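Local coordinates for protein CutA1 (PDB 3AHP) that probably contributes to divalent metal ion tolerance as a stable trimeric CutA1 protein with a ferredoxin-like, GlnB-related fold, at residues L7-T12 with T66-I71; A19-T24 with I76-Y81; T24-A29 with A33-G38; I61-M64 with A70-Q73. All coordinates share one frame; numbering follows the deposited sequence.

Contact 1: L7-T12 with T66-I71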
loop_
_atom_site.group_PDB
_atom_site.type_symbol
_atom_site.label_atom_id
_atom_site.label_comp_id
_atom_site.label_asym_id
_atom_site.label_seq_id
_atom_site.Cartn_x
_atom_site.Cartn_y
_atom_site.Cartn_z
ATOM N N LEU B 7 -7.738 -1.979 -10.412
ATOM C CA LEU B 7 -7.155 -1.009 -9.499
ATOM C C LEU B 7 -6.930 -1.560 -8.109
ATOM O O LEU B 7 -7.654 -2.423 -7.646
ATOM C CB LEU B 7 -8.017 0.241 -9.400
ATOM C CG LEU B 7 -8.415 0.942 -10.693
ATOM C CD1 LEU B 7 -9.656 1.785 -10.453
ATOM C CD2 LEU B 7 -7.257 1.768 -11.257
ATOM N N LEU B 8 -5.932 -1.002 -7.436
ATOM C CA LEU B 8 -5.862 -1.010 -5.984
ATOM C C LEU B 8 -6.233 0.362 -5.429
ATOM O O LEU B 8 -5.604 1.358 -5.747
ATOM C CB LEU B 8 -4.450 -1.397 -5.551
ATOM C CG LEU B 8 -4.169 -1.652 -4.074
ATOM C CD1 LEU B 8 -5.084 -2.717 -3.556
ATOM C CD2 LEU B 8 -2.691 -2.008 -3.863
ATOM N N ILE B 9 -7.284 0.399 -4.619
ATOM C CA ILE B 9 -7.774 1.638 -4.013
ATOM C C ILE B 9 -7.414 1.700 -2.539
ATOM O O ILE B 9 -7.591 0.721 -1.807
ATOM C CB ILE B 9 -9.298 1.758 -4.143
ATOM C CG1 ILE B 9 -9.679 1.910 -5.613
ATOM C CG2 ILE B 9 -9.819 2.944 -3.311
ATOM C CD1 ILE B 9 -11.178 2.030 -5.850
ATOM N N PHE B 10 -6.887 2.844 -2.114
ATOM C CA PHE B 10 -6.615 3.070 -0.694
ATOM C C PHE B 10 -7.606 4.073 -0.171
ATOM O O PHE B 10 -7.869 5.091 -0.811
ATOM C CB PHE B 10 -5.197 3.610 -0.460
ATOM C CG PHE B 10 -4.118 2.663 -0.841
ATOM C CD1 PHE B 10 -3.648 2.614 -2.149
ATOM C CD2 PHE B 10 -3.568 1.810 0.099
ATOM C CE1 PHE B 10 -2.644 1.700 -2.514
ATOM C CE2 PHE B 10 -2.568 0.919 -0.249
ATOM C CZ PHE B 10 -2.114 0.852 -1.563
ATOM N N THR B 11 -8.095 3.827 1.031
ATOM C CA THR B 11 -8.994 4.765 1.680
ATOM C C THR B 11 -8.987 4.512 3.176
ATOM O O THR B 11 -8.247 3.693 3.659
ATOM C CB THR B 11 -10.429 4.679 1.106
ATOM O OG1 THR B 11 -11.221 5.732 1.655
ATOM C CG2 THR B 11 -11.073 3.360 1.437
ATOM N N THR B 12 -9.837 5.201 3.904
ATOM C CA THR B 12 -9.642 5.355 5.330
ATOM C C THR B 12 -11.008 5.610 5.928
ATOM O O THR B 12 -11.828 6.233 5.289
ATOM C CB THR B 12 -8.718 6.562 5.589
ATOM O OG1 THR B 12 -7.540 6.143 6.291
ATOM C CG2 THR B 12 -9.448 7.646 6.341
ATOM N N THR B 66 -13.399 -0.829 -14.170
ATOM C CA THR B 66 -14.677 -0.597 -14.804
ATOM C C THR B 66 -15.775 -0.288 -13.761
ATOM O O THR B 66 -16.593 0.597 -13.953
ATOM C CB THR B 66 -15.010 -1.791 -15.736
ATOM O OG1 THR B 66 -15.621 -1.302 -16.916
ATOM C CG2 THR B 66 -15.882 -2.855 -15.076
ATOM N N ASP B 67 -15.691 -0.933 -12.602
ATOM C CA ASP B 67 -16.606 -0.667 -11.511
ATOM C C ASP B 67 -16.278 0.627 -10.785
ATOM O O ASP B 67 -17.008 1.017 -9.882
ATOM C CB ASP B 67 -16.586 -1.801 -10.483
ATOM C CG ASP B 67 -16.789 -3.159 -11.095
ATOM O OD1 ASP B 67 -17.781 -3.363 -11.823
ATOM O OD2 ASP B 67 -15.998 -4.059 -10.755
ATOM N N TYR B 68 -15.154 1.253 -11.116
ATOM C CA TYR B 68 -14.624 2.317 -10.268
ATOM C C TYR B 68 -15.670 3.380 -9.920
ATOM O O TYR B 68 -15.864 3.687 -8.738
ATOM C CB TYR B 68 -13.348 2.965 -10.832
ATOM C CG TYR B 68 -12.920 4.177 -10.037
ATOM C CD1 TYR B 68 -12.127 4.039 -8.896
ATOM C CD2 TYR B 68 -13.442 5.443 -10.328
ATOM C CE1 TYR B 68 -11.817 5.144 -8.103
ATOM C CE2 TYR B 68 -13.146 6.555 -9.538
ATOM C CZ TYR B 68 -12.331 6.400 -8.432
ATOM O OH TYR B 68 -12.036 7.490 -7.652
ATOM N N PRO B 69 -16.379 3.914 -10.933
ATOM C CA PRO B 69 -17.291 5.032 -10.654
ATOM C C PRO B 69 -18.367 4.716 -9.605
ATOM O O PRO B 69 -18.737 5.591 -8.822
ATOM C CB PRO B 69 -17.910 5.323 -12.026
ATOM C CG PRO B 69 -16.853 4.900 -12.986
ATOM C CD PRO B 69 -16.285 3.646 -12.380
ATOM N N ALA B 70 -18.810 3.464 -9.550
ATOM C CA ALA B 70 -19.796 3.045 -8.570
ATOM C C ALA B 70 -19.185 2.855 -7.172
ATOM O O ALA B 70 -19.834 3.133 -6.161
ATOM C CB ALA B 70 -20.504 1.771 -9.033
ATOM N N ILE B 71 -17.953 2.354 -7.122
ATOM C CA ILE B 71 -17.228 2.223 -5.863
ATOM C C ILE B 71 -16.980 3.583 -5.199
ATOM O O ILE B 71 -17.377 3.818 -4.051
ATOM C CB ILE B 71 -15.924 1.464 -6.056
ATOM C CG1 ILE B 71 -16.238 0.090 -6.664
ATOM C CG2 ILE B 71 -15.172 1.323 -4.714
ATOM C CD1 ILE B 71 -15.026 -0.712 -7.118
#
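Strand residue Leu7 and helix residue Tyr68 mark the nearest backbone approach, with 8.2 Å between their CA atoms, a gap bridged entirely by side chains. Leu7, Ile9, Tyr68 and Ile71 all send their CB atoms toward the opposite segment, and the contact they make is apolar. Tyr68 is the centre of it. Its CG lies anti to the backbone N (chi1 173°), which carries the ring from the helix across to the strand. Leu7 meets the ring obliquely, its CD1 3.7 Å from Tyr68 CD1, and the two side chains cross at about a right angle. Ile9 comes in at the ring edge, near the ring plane, where its CD1 lies 3.8 Å from Tyr68 CD1 and 3.9 Å from Tyr68 CE1. The same Ile9 methyl also approaches Ile71 CG2, at 4.2 Å, and so links two residues one helical turn apart. With Tyr68 cut back to an alanine, the Leu7 and Ile9 methyls would probably face a gap and Glu72 would lose the hydroxyl that hydrogen-bonds its carboxylate. Around this patch, strand 6-13 runs between strands 50-64 and 86-94 of the antiparallel sheet, with helix 68-78 laid on one face, while Ile92 and Gly94 of the second subunit pack on Leu7 and Tyr68.

Contact 2: A19-T24 with I76-Y81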
loop_
_atom_site.group_PDB
_atom_site.type_symbol
_atom_site.label_atom_id
_atom_site.label_comp_id
_atom_site.label_asym_id
_atom_site.label_seq_id
_atom_site.Cartn_x
_atom_site.Cartn_y
_atom_site.Cartn_z
ATOM N N ALA B 19 -15.765 1.039 8.602
ATOM C CA ALA B 19 -14.998 0.339 7.569
ATOM C C ALA B 19 -15.697 -0.963 7.208
ATOM O O ALA B 19 -15.898 -1.279 6.027
ATOM C CB ALA B 19 -13.586 0.072 8.041
ATOM N N CYS B 20 -16.143 -1.665 8.241
ATOM C CA CYS B 20 -16.867 -2.896 8.075
ATOM C C CYS B 20 -18.173 -2.725 7.313
ATOM O O CYS B 20 -18.517 -3.536 6.464
ATOM C CB CYS B 20 -17.132 -3.536 9.421
ATOM S SG CYS B 20 -17.743 -5.219 9.231
ATOM N N ARG B 21 -18.920 -1.691 7.659
ATOM C CA ARG B 21 -20.170 -1.390 7.008
ATOM C C ARG B 21 -19.954 -1.109 5.510
ATOM O O ARG B 21 -20.641 -1.671 4.663
ATOM C CB ARG B 21 -20.832 -0.213 7.727
ATOM C CG ARG B 21 -22.334 -0.060 7.498
ATOM C CD ARG B 21 -23.018 0.707 8.655
ATOM N NE ARG B 21 -22.846 2.165 8.563
ATOM C CZ ARG B 21 -22.327 2.928 9.529
ATOM N NH1 ARG B 21 -21.920 2.379 10.678
ATOM N NH2 ARG B 21 -22.203 4.238 9.338
ATOM N N ILE B 22 -18.998 -0.244 5.189
ATOM C CA ILE B 22 -18.654 0.050 3.812
ATOM C C ILE B 22 -18.061 -1.162 3.098
ATOM O O ILE B 22 -18.494 -1.494 1.998
ATOM C CB ILE B 22 -17.719 1.287 3.700
ATOM C CG1 ILE B 22 -18.402 2.518 4.315
ATOM C CG2 ILE B 22 -17.338 1.558 2.239
ATOM C CD1 ILE B 22 -17.484 3.700 4.607
ATOM N N ALA B 23 -17.088 -1.835 3.709
ATOM C CA ALA B 23 -16.611 -3.125 3.164
ATOM C C ALA B 23 -17.745 -4.091 2.765
ATOM O O ALA B 23 -17.784 -4.578 1.630
ATOM C CB ALA B 23 -15.664 -3.818 4.148
ATOM N N THR B 24 -18.630 -4.385 3.716
ATOM C CA THR B 24 -19.769 -5.270 3.495
ATOM C C THR B 24 -20.623 -4.821 2.294
ATOM O O THR B 24 -20.915 -5.606 1.392
ATOM C CB THR B 24 -20.630 -5.426 4.791
ATOM O OG1 THR B 24 -19.825 -5.971 5.836
ATOM C CG2 THR B 24 -21.797 -6.346 4.576
ATOM N N ILE B 76 -17.789 7.158 -1.075
ATOM C CA ILE B 76 -17.828 8.574 -0.734
ATOM C C ILE B 76 -19.122 8.922 0.002
ATOM O O ILE B 76 -19.081 9.594 1.027
ATOM C CB ILE B 76 -17.644 9.484 -1.986
ATOM C CG1 ILE B 76 -16.163 9.769 -2.246
ATOM C CG2 ILE B 76 -18.382 10.804 -1.809
ATOM C CD1 ILE B 76 -15.255 8.586 -1.997
ATOM N N THR B 77 -20.262 8.445 -0.497
ATOM C CA THR B 77 -21.536 8.727 0.157
ATOM C C THR B 77 -21.810 8.050 1.507
ATOM O O THR B 77 -22.476 8.620 2.371
ATOM C CB THR B 77 -22.785 8.707 -0.800
ATOM O OG1 THR B 77 -23.806 7.879 -0.244
ATOM C CG2 THR B 77 -22.453 8.248 -2.190
ATOM N N MET B 78 -21.245 6.868 1.716
ATOM C CA MET B 78 -21.342 6.202 3.017
ATOM C C MET B 78 -20.400 6.782 4.055
ATOM O O MET B 78 -20.634 6.648 5.240
ATOM C CB MET B 78 -21.090 4.701 2.882
ATOM C CG MET B 78 -22.108 4.011 2.011
ATOM S SD MET B 78 -22.057 2.214 2.085
ATOM C CE MET B 78 -22.336 1.885 3.840
ATOM N N HIS B 79 -19.294 7.352 3.606
ATOM C CA HIS B 79 -18.322 7.954 4.496
ATOM C C HIS B 79 -18.895 9.203 5.166
ATOM O O HIS B 79 -19.620 9.974 4.532
ATOM C CB HIS B 79 -17.071 8.319 3.697
ATOM C CG HIS B 79 -15.856 8.547 4.540
ATOM N ND1 HIS B 79 -14.841 7.619 4.648
ATOM C CD2 HIS B 79 -15.482 9.605 5.296
ATOM C CE1 HIS B 79 -13.887 8.104 5.420
ATOM N NE2 HIS B 79 -14.251 9.306 5.825
ATOM N N PRO B 80 -18.519 9.438 6.435
ATOM C CA PRO B 80 -19.123 10.567 7.140
ATOM C C PRO B 80 -18.533 11.917 6.764
ATOM O O PRO B 80 -19.218 12.926 6.927
ATOM C CB PRO B 80 -18.880 10.271 8.628
ATOM C CG PRO B 80 -18.001 9.092 8.699
ATOM C CD PRO B 80 -17.960 8.422 7.345
ATOM N N TYR B 81 -17.286 11.945 6.278
ATOM C CA TYR B 81 -16.656 13.198 5.855
ATOM C C TYR B 81 -16.995 13.557 4.400
ATOM O O TYR B 81 -17.088 12.686 3.548
ATOM C CB TYR B 81 -15.143 13.146 5.967
ATOM C CG TYR B 81 -14.561 12.706 7.278
ATOM C CD1 TYR B 81 -13.304 12.111 7.305
ATOM C CD2 TYR B 81 -15.197 12.969 8.487
ATOM C CE1 TYR B 81 -12.726 11.712 8.472
ATOM C CE2 TYR B 81 -14.609 12.590 9.694
ATOM C CZ TYR B 81 -13.362 11.962 9.671
ATOM O OH TYR B 81 -12.746 11.523 10.830
#
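Met78 and Ile22 bring the end of helix 68-78 against helix 16-28, with their CA atoms 6.8 Å apart. The methionine can be followed outward from its backbone. Its CB rests 3.7 Å from Ile22 CG1, with Ile22 CD1 slightly farther off. CG sits beside the backbone N (chi1 -62°), and the chain then runs extended to SD, which packs near Ala25, one helical turn beyond Arg21. At SD the chain bends (chi3 59°) and turns the terminal methyl back to helix 16-28. There CE lies 4.0 Å from Ile22 CG1, equally far from the backbone O of Arg21, and 4.1 Å from Arg21 CG. Met78 thus grips Ile22 at both its root and its tip, the two side chains sliding past each other in opposite directions. Ile22 CD1 reaches further, to 4.2 Å from the backbone N of His79, the residue at which the chain leaves helical geometry. A glycine at Ile22 would probably open a gap beside Met78 and leave its bent end less firmly placed. On the flank of helix 16-28, Cys20 O accepts from both Thr24 N and, at 2.8 Å, Thr24 OG1, which arrive from opposite faces of the carbonyl plane. Both helices lie on the same side of the sheet: Ile22 also touches Cys13 of strand 6-13, and Ala23 settles on Val35 and Ile37 of strand 34-38.

Contact 3: T24-A29 with A33-G38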
loop_
_atom_site.group_PDB
_atom_site.type_symbol
_atom_site.label_atom_id
_atom_site.label_comp_id
_atom_site.label_asym_id
_atom_site.label_seq_id
_atom_site.Cartn_x
_atom_site.Cartn_y
_atom_site.Cartn_z
ATOM N N THR B 24 -18.630 -4.385 3.716
ATOM C CA THR B 24 -19.769 -5.270 3.495
ATOM C C THR B 24 -20.623 -4.821 2.294
ATOM O O THR B 24 -20.915 -5.606 1.392
ATOM C CB THR B 24 -20.630 -5.426 4.791
ATOM O OG1 THR B 24 -19.825 -5.971 5.836
ATOM C CG2 THR B 24 -21.797 -6.346 4.576
ATOM N N ALA B 25 -20.970 -3.548 2.250
ATOM C CA ALA B 25 -21.736 -3.036 1.139
ATOM C C ALA B 25 -21.000 -3.324 -0.171
ATOM O O ALA B 25 -21.535 -3.938 -1.097
ATOM C CB ALA B 25 -22.000 -1.531 1.321
ATOM N N LEU B 26 -19.756 -2.878 -0.227
ATOM C CA LEU B 26 -18.912 -3.068 -1.389
ATOM C C LEU B 26 -18.922 -4.522 -1.828
ATOM O O LEU B 26 -19.088 -4.821 -3.008
ATOM C CB LEU B 26 -17.488 -2.642 -1.043
ATOM C CG LEU B 26 -16.955 -1.402 -1.748
ATOM C CD1 LEU B 26 -18.060 -0.593 -2.403
ATOM C CD2 LEU B 26 -16.150 -0.584 -0.786
ATOM N N VAL B 27 -18.746 -5.427 -0.875
ATOM C CA VAL B 27 -18.681 -6.832 -1.221
ATOM C C VAL B 27 -20.031 -7.437 -1.581
ATOM O O VAL B 27 -20.164 -8.033 -2.638
ATOM C CB VAL B 27 -17.824 -7.676 -0.233
ATOM C CG1 VAL B 27 -18.181 -9.150 -0.295
ATOM C CG2 VAL B 27 -16.358 -7.510 -0.569
ATOM N N GLU B 28 -21.073 -7.139 -0.816
ATOM C CA GLU B 28 -22.393 -7.582 -1.249
ATOM C C GLU B 28 -23.030 -6.975 -2.492
ATOM O O GLU B 28 -23.806 -7.634 -3.160
ATOM C CB GLU B 28 -23.359 -8.016 -0.131
ATOM C CG GLU B 28 -23.809 -6.992 0.873
ATOM C CD GLU B 28 -24.982 -7.512 1.731
ATOM O OE1 GLU B 28 -25.523 -8.597 1.413
ATOM O OE2 GLU B 28 -25.368 -6.847 2.719
ATOM N N ALA B 29 -22.538 -5.822 -2.919
ATOM C CA ALA B 29 -22.944 -5.249 -4.205
ATOM C C ALA B 29 -22.131 -5.857 -5.325
ATOM O O ALA B 29 -22.325 -5.528 -6.494
ATOM C CB ALA B 29 -22.784 -3.723 -4.199
ATOM N N ALA B 33 -14.246 -7.420 -5.308
ATOM C CA ALA B 33 -14.119 -8.843 -5.023
ATOM C C ALA B 33 -13.688 -9.007 -3.590
ATOM O O ALA B 33 -14.193 -9.887 -2.884
ATOM C CB ALA B 33 -13.117 -9.504 -5.958
ATOM N N CYS B 34 -12.791 -8.120 -3.156
ATOM C CA CYS B 34 -12.196 -8.209 -1.830
ATOM C C CYS B 34 -11.797 -6.858 -1.256
ATOM O O CYS B 34 -11.261 -5.986 -1.966
ATOM C CB CYS B 34 -10.975 -9.116 -1.831
ATOM S SG CYS B 34 -10.092 -9.080 -0.256
ATOM N N VAL B 35 -11.986 -6.746 0.060
ATOM C CA VAL B 35 -11.665 -5.539 0.792
ATOM C C VAL B 35 -10.925 -5.854 2.085
ATOM O O VAL B 35 -11.341 -6.703 2.872
ATOM C CB VAL B 35 -12.932 -4.691 1.104
ATOM C CG1 VAL B 35 -12.581 -3.529 2.017
ATOM C CG2 VAL B 35 -13.565 -4.184 -0.171
ATOM N N GLN B 36 -9.866 -5.099 2.334
ATOM C CA GLN B 36 -8.981 -5.350 3.466
ATOM C C GLN B 36 -9.069 -4.178 4.424
ATOM O O GLN B 36 -8.927 -3.027 4.027
ATOM C CB GLN B 36 -7.547 -5.521 2.953
ATOM C CG GLN B 36 -6.503 -5.920 3.987
ATOM C CD GLN B 36 -5.082 -5.909 3.408
ATOM O OE1 GLN B 36 -4.746 -6.714 2.540
ATOM N NE2 GLN B 36 -4.271 -4.945 3.842
ATOM N N ILE B 37 -9.392 -4.477 5.671
ATOM C CA ILE B 37 -9.405 -3.481 6.716
ATOM C C ILE B 37 -8.253 -3.751 7.653
ATOM O O ILE B 37 -8.235 -4.771 8.339
ATOM C CB ILE B 37 -10.695 -3.565 7.550
ATOM C CG1 ILE B 37 -11.942 -3.471 6.660
ATOM C CG2 ILE B 37 -10.674 -2.529 8.680
ATOM C CD1 ILE B 37 -13.254 -3.819 7.403
ATOM N N GLY B 38 -7.297 -2.832 7.697
ATOM C CA GLY B 38 -6.184 -2.939 8.634
ATOM C C GLY B 38 -6.525 -2.452 10.031
ATOM O O GLY B 38 -7.557 -1.813 10.257
#
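Leu26 and Val27 of helix 16-28 pack on strand 34-38, to which the chain returns after a short turn. Apolar side-chain contacts come first. Val35 CG2 is shared by both helix residues, lying 4.3 Å from Leu26 CB and 4.4 Å from Val27 CG2. A second group joins side chain to backbone: Val27 CG2 lies 4.0 Å from the carbonyl O of Ala33 and near Cys34 CA. Val27 holds CG1 anti to its own N (chi1 159°), and it is the other methyl that turns to the strand. Spacings of this size describe loose van der Waals packing. Polar bonding belongs to the separate elements: Glu28 N binds Thr24 O along the helix, whereas Cys34 and Gln36 bond through their backbones to Lys62 and Gln60 of strand 50-64. The other edge of strand 34-38 pairs antiparallel with a strand of the third subunit, carrying the sheet across the interface. The axes of helix segment 24-28 and strand 34-38 run nearly antiparallel, at 166°, with a closest approach of 8.4 Å. This is the helix-to-strand half of the split beta-alpha-beta crossover of a ferredoxin-like fold, in which strand 50-64 lies between strands 6-13 and 34-38.

Contact 4: I61-M64 with A70-Q73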
loop_
_atom_site.group_PDB
_atom_site.type_symbol
_atom_site.label_atom_id
_atom_site.label_comp_id
_atom_site.label_asym_id
_atom_site.label_seq_id
_atom_site.Cartn_x
_atom_site.Cartn_y
_atom_site.Cartn_z
ATOM N N ILE B 61 -9.035 -1.686 -1.360
ATOM C CA ILE B 61 -10.081 -2.255 -2.221
ATOM C C ILE B 61 -9.488 -2.804 -3.516
ATOM O O ILE B 61 -8.768 -2.101 -4.224
ATOM C CB ILE B 61 -11.171 -1.217 -2.604
ATOM C CG1 ILE B 61 -11.871 -0.661 -1.354
ATOM C CG2 ILE B 61 -12.173 -1.844 -3.550
ATOM C CD1 ILE B 61 -12.394 0.770 -1.515
ATOM N N LYS B 62 -9.796 -4.051 -3.839
ATOM C CA LYS B 62 -9.332 -4.582 -5.099
ATOM C C LYS B 62 -10.493 -4.801 -6.036
ATOM O O LYS B 62 -11.494 -5.424 -5.666
ATOM C CB LYS B 62 -8.504 -5.850 -4.898
ATOM C CG LYS B 62 -7.222 -5.602 -4.112
ATOM C CD LYS B 62 -6.974 -6.706 -3.108
ATOM C CE LYS B 62 -7.414 -6.321 -1.709
ATOM N NZ LYS B 62 -6.216 -6.087 -0.836
ATOM N N CYS B 63 -10.376 -4.242 -7.237
ATOM C CA CYS B 63 -11.513 -4.109 -8.121
ATOM C C CYS B 63 -11.134 -3.950 -9.583
ATOM O O CYS B 63 -9.987 -3.673 -9.918
ATOM C CB CYS B 63 -12.350 -2.913 -7.688
ATOM S SG CYS B 63 -11.625 -1.335 -8.104
ATOM N N MET B 64 -12.140 -4.077 -10.444
ATOM C CA MET B 64 -12.041 -3.695 -11.853
ATOM C C MET B 64 -12.189 -2.191 -12.069
ATOM O O MET B 64 -13.094 -1.552 -11.548
ATOM C CB MET B 64 -13.118 -4.419 -12.645
ATOM C CG MET B 64 -13.092 -5.923 -12.462
ATOM S SD MET B 64 -11.687 -6.709 -13.273
ATOM C CE MET B 64 -11.839 -6.061 -14.944
ATOM N N ALA B 70 -18.810 3.464 -9.550
ATOM C CA ALA B 70 -19.796 3.045 -8.570
ATOM C C ALA B 70 -19.185 2.855 -7.172
ATOM O O ALA B 70 -19.834 3.133 -6.161
ATOM C CB ALA B 70 -20.504 1.771 -9.033
ATOM N N ILE B 71 -17.953 2.354 -7.122
ATOM C CA ILE B 71 -17.228 2.223 -5.863
ATOM C C ILE B 71 -16.980 3.583 -5.199
ATOM O O ILE B 71 -17.377 3.818 -4.051
ATOM C CB ILE B 71 -15.924 1.464 -6.056
ATOM C CG1 ILE B 71 -16.238 0.090 -6.664
ATOM C CG2 ILE B 71 -15.172 1.323 -4.714
ATOM C CD1 ILE B 71 -15.026 -0.712 -7.118
ATOM N N GLU B 72 -16.438 4.513 -5.970
ATOM C CA GLU B 72 -16.275 5.861 -5.483
ATOM C C GLU B 72 -17.594 6.429 -4.975
ATOM O O GLU B 72 -17.659 6.993 -3.878
ATOM C CB GLU B 72 -15.751 6.749 -6.584
ATOM C CG GLU B 72 -15.662 8.168 -6.156
ATOM C CD GLU B 72 -15.122 9.045 -7.228
ATOM O OE1 GLU B 72 -15.949 9.669 -7.922
ATOM O OE2 GLU B 72 -13.878 9.071 -7.408
ATOM N N GLN B 73 -18.624 6.345 -5.814
ATOM C CA GLN B 73 -19.944 6.818 -5.451
ATOM C C GLN B 73 -20.430 6.202 -4.140
ATOM O O GLN B 73 -20.719 6.909 -3.194
ATOM C CB GLN B 73 -20.940 6.567 -6.588
ATOM C CG GLN B 73 -22.195 7.441 -6.522
ATOM C CD GLN B 73 -21.866 8.909 -6.279
ATOM O OE1 GLN B 73 -21.999 9.406 -5.159
ATOM N NE2 GLN B 73 -21.364 9.582 -7.304
#
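Ile71 lays helix 68-78 against Cys63 and Ile61 of strand 50-64, the strand that leads into this helix through a short 3-10 connection in the ferredoxin-like fold. The closest pair of CA atoms, those of Cys63 and Ile71, is 8.8 Å apart, and side chains fill the distance. Packing is tighter at the Cys63 end, where one methyl, Ile71 CD1, meets two atoms of the cysteine. Toward Ile61 it relaxes, the approach of Ile61 CD1 to Ile71 CG2 being 4.3 Å. That end is closed by others, since Ile61 also touches Ile9, Val35 and Ala32, while Leu31 leans on Ile71. On the solvent side of the helix Gln73 is exposed; Glu72, partly exposed, bonds Tyr68 OH and lies against Gly94 of the second subunit. Behind the strand, Lys62 points away from the helix, and its NZ makes a salt bridge with Glu85 of the third subunit, so that neighbouring strand residues serve the hydrophobic core on one face and the trimer interface on the other. The backbone points Cys63 CB at the isoleucine, and a chi1 of 75° swings SG to the same methyl: Ile71 CD1 lies 3.5 Å from Cys63 CB and 3.6 Å from Cys63 SG.

How the contacts relate
The four contacts build one hydrophobic layer between two helices and an antiparallel sheet. Contacts 1 and 4, with centres about 3 Å apart, share Ile71 and are tied through adjacent strands by probable hydrogen bonds, such as Ile9 O to Ile61 N at 2.8 Å. Contact 3, its centre about 9 Å from that of contact 4, joins the same sheet through Cys34 O and Lys62 N, 3.1 Å apart. Ile71 CG2 also meets Leu26 CD1 at 4.2 Å, linking contacts 1 and 3 through the core. Contact 2 closes the layer helix to helix, sharing Thr24 with contact 3, their centres about 10 Å apart.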